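Local structure of putative nitrite reductase NADPH (Small subunit) oxidoreductase protein (Vibrio parahaemolyticus RIMD 2210633, 3C0D) at residues 8-12 against 13-17. The protein probably serves as the small subunit of an NAD(P)H-dependent nitrite reductase, with a Rieske-like domain of the kind that generally carries a [2Fe-2S] cluster. Numbering follows the deposited sequence.
Sequences KLCQL and DDLMP
Gln11 and Asp14 close a tight turn where the strand ends: Asp14 N donates to Gln11 O at 2.8 Å, and, one residue further on, Leu15 N donates to Leu12 O at 2.9 Å, so two successive i to i+3 bonds wind the chain into a short 3-10 turn. The Asp14 carboxylate then reaches back to the end of the strand. Its CG lies beside the backbone N (chi1 -88°), which lets OD2 accept from Gln11 N at 3.2 Å through its anti side, 18° out of the carboxylate plane. Gln11 and Asp14 thus grip each other twice, backbone to backbone and backbone to side chain; a short acid suits the place, since it can accept a backbone N-H three residues back while staying at the exposed surface. OD2 also lies against Gln11 CB, 3.3 Å away. On the apolar side, Cys10 SG rests 4.1 Å from Leu15 CD2, its compact, weakly polar thiol fitting against the branched end. Leu15 is buried, touching Leu32, Tyr34 and Val40, and Leu12 also packs on Tyr34 and Val40, leucines suiting this apolar face. Val105 of the neighbouring strand pairs with two residues, Leu9 and Cys10, a classic beta bulge, after which the 3-10 turn leads out of strand 6-11 of the Rieske-like domain's antiparallel sheet.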
ATOM      1  N   LYS A   8       7.813   4.956 -13.816  1.00 47.35           N
ATOM      2  CA  LYS A   8       8.140   3.552 -13.599  1.00 45.91           C
ATOM      3  C   LYS A   8       8.546   3.355 -12.146  1.00 44.63           C
ATOM      4  O   LYS A   8       9.404   4.074 -11.634  1.00 44.99           O
ATOM      5  CB  LYS A   8       9.284   3.114 -14.525  1.00 48.24           C
ATOM      6  CG  LYS A   8       8.910   3.075 -16.012  1.00 48.91           C
ATOM      7  CD  LYS A   8      10.076   2.637 -16.886  1.00 48.87           C
ATOM      8  CE  LYS A   8       9.657   2.579 -18.348  1.00 50.72           C
ATOM      9  NZ  LYS A   8      10.788   2.297 -19.274  1.00 50.37           N
ATOM     10  N   LEU A   9       7.921   2.383 -11.486  1.00 42.89           N
ATOM     11  CA  LEU A   9       8.177   2.073 -10.075  1.00 41.53           C
ATOM     12  C   LEU A   9       8.885   0.715  -9.934  1.00 41.09           C
ATOM     13  O   LEU A   9       9.987   0.619  -9.381  1.00 38.74           O
ATOM     14  CB  LEU A   9       6.844   2.053  -9.337  1.00 41.50           C
ATOM     15  CG  LEU A   9       6.845   2.302  -7.837  1.00 43.67           C
ATOM     16  CD1 LEU A   9       7.618   3.564  -7.525  1.00 44.48           C
ATOM     17  CD2 LEU A   9       5.409   2.433  -7.366  1.00 43.80           C
ATOM     18  N   CYS A  10       8.230  -0.336 -10.424  1.00 41.90           N
ATOM     19  CA  CYS A  10       8.792  -1.690 -10.409  1.00 40.77           C
ATOM     20  C   CYS A  10       8.042  -2.612 -11.363  1.00 41.62           C
ATOM     21  O   CYS A  10       7.036  -2.229 -11.955  1.00 40.57           O
ATOM     22  CB  CYS A  10       8.754  -2.287  -9.004  1.00 40.29           C
ATOM     23  SG  CYS A  10       7.141  -2.886  -8.450  1.00 38.09           S
ATOM     24  N   GLN A  11       8.557  -3.829 -11.513  1.00 44.13           N
ATOM     25  CA  GLN A  11       7.967  -4.853 -12.377  1.00 43.29           C
ATOM     26  C   GLN A  11       6.948  -5.625 -11.553  1.00 41.62           C
ATOM     27  O   GLN A  11       7.211  -5.934 -10.395  1.00 42.35           O
ATOM     28  CB  GLN A  11       9.038  -5.832 -12.845  1.00 45.61           C
ATOM     29  CG  GLN A  11       9.973  -5.292 -13.889  1.00 47.02           C
ATOM     30  CD  GLN A  11       9.244  -4.914 -15.151  1.00 47.58           C
ATOM     31  OE1 GLN A  11       8.834  -3.762 -15.327  1.00 46.34           O
ATOM     32  NE2 GLN A  11       9.063  -5.889 -16.037  1.00 47.58           N
ATOM     33  N   LEU A  12       5.802  -5.953 -12.137  1.00 39.40           N
ATOM     34  CA  LEU A  12       4.796  -6.694 -11.394  1.00 38.70           C
ATOM     35  C   LEU A  12       5.342  -7.974 -10.741  1.00 38.73           C
ATOM     36  O   LEU A  12       4.971  -8.294  -9.613  1.00 36.88           O
ATOM     37  CB  LEU A  12       3.606  -7.063 -12.277  1.00 35.17           C
ATOM     38  CG  LEU A  12       2.527  -7.751 -11.432  1.00 34.46           C
ATOM     39  CD1 LEU A  12       1.484  -6.719 -10.981  1.00 34.69           C
ATOM     40  CD2 LEU A  12       1.883  -8.872 -12.221  1.00 31.41           C
ATOM     41  N   ASP A  13       6.213  -8.715 -11.425  1.00 39.75           N
ATOM     42  CA  ASP A  13       6.724  -9.931 -10.806  1.00 41.12           C
ATOM     43  C   ASP A  13       7.793  -9.695  -9.733  1.00 42.25           C
ATOM     44  O   ASP A  13       8.495 -10.627  -9.319  1.00 41.80           O
ATOM     45  CB  ASP A  13       7.203 -10.947 -11.853  1.00 42.65           C
ATOM     46  CG  ASP A  13       8.062 -10.337 -12.926  1.00 45.41           C
ATOM     47  OD1 ASP A  13       7.720  -9.239 -13.417  1.00 48.62           O
ATOM     48  OD2 ASP A  13       9.067 -10.981 -13.297  1.00 45.32           O
ATOM     49  N   ASP A  14       7.895  -8.443  -9.283  1.00 41.11           N
ATOM     50  CA  ASP A  14       8.792  -8.075  -8.198  1.00 41.24           C
ATOM     51  C   ASP A  14       7.882  -8.140  -6.966  1.00 42.03           C
ATOM     52  O   ASP A  14       8.338  -8.160  -5.813  1.00 40.60           O
ATOM     53  CB  ASP A  14       9.311  -6.644  -8.362  1.00 41.33           C
ATOM     54  CG  ASP A  14      10.573  -6.563  -9.207  1.00 43.49           C
ATOM     55  OD1 ASP A  14      11.459  -7.433  -9.056  1.00 43.89           O
ATOM     56  OD2 ASP A  14      10.687  -5.610 -10.008  1.00 44.42           O
ATOM     57  N   LEU A  15       6.580  -8.179  -7.244  1.00 41.89           N
ATOM     58  CA  LEU A  15       5.552  -8.225  -6.215  1.00 43.14           C
ATOM     59  C   LEU A  15       4.885  -9.591  -6.048  1.00 45.46           C
ATOM     60  O   LEU A  15       4.257 -10.101  -6.981  1.00 47.05           O
ATOM     61  CB  LEU A  15       4.444  -7.213  -6.522  1.00 41.60           C
ATOM     62  CG  LEU A  15       4.755  -5.732  -6.718  1.00 41.38           C
ATOM     63  CD1 LEU A  15       3.439  -5.011  -6.960  1.00 41.62           C
ATOM     64  CD2 LEU A  15       5.459  -5.163  -5.498  1.00 40.97           C
HETATM   65  N   MSE A  16       5.006 -10.164  -4.852  1.00 46.93           N
HETATM   66  CA  MSE A  16       4.377 -11.435  -4.544  1.00 47.06           C
HETATM   67  C   MSE A  16       2.928 -11.120  -4.189  1.00 45.05           C
HETATM   68  O   MSE A  16       2.644 -10.095  -3.570  1.00 44.06           O
HETATM   69  CB  MSE A  16       5.051 -12.101  -3.352  1.00 53.69           C
HETATM   70  CG  MSE A  16       6.331 -12.843  -3.676  1.00 64.29           C
HETATM   71 SE   MSE A  16       7.016 -13.780  -2.098  1.00 82.72          SE
HETATM   72  CE  MSE A  16       6.206 -15.531  -2.396  1.00 76.25           C
ATOM     73  N   PRO A  17       1.987 -11.996  -4.580  1.00 42.60           N
ATOM     74  CA  PRO A  17       0.571 -11.779  -4.286  1.00 39.85           C
ATOM     75  C   PRO A  17       0.254 -11.645  -2.807  1.00 37.56           C
ATOM     76  O   PRO A  17       0.625 -12.495  -2.006  1.00 36.27           O
ATOM     77  CB  PRO A  17      -0.088 -12.992  -4.915  1.00 40.20           C
ATOM     78  CG  PRO A  17       0.787 -13.252  -6.096  1.00 38.90           C
ATOM     79  CD  PRO A  17       2.148 -13.163  -5.461  1.00 39.07           C
TER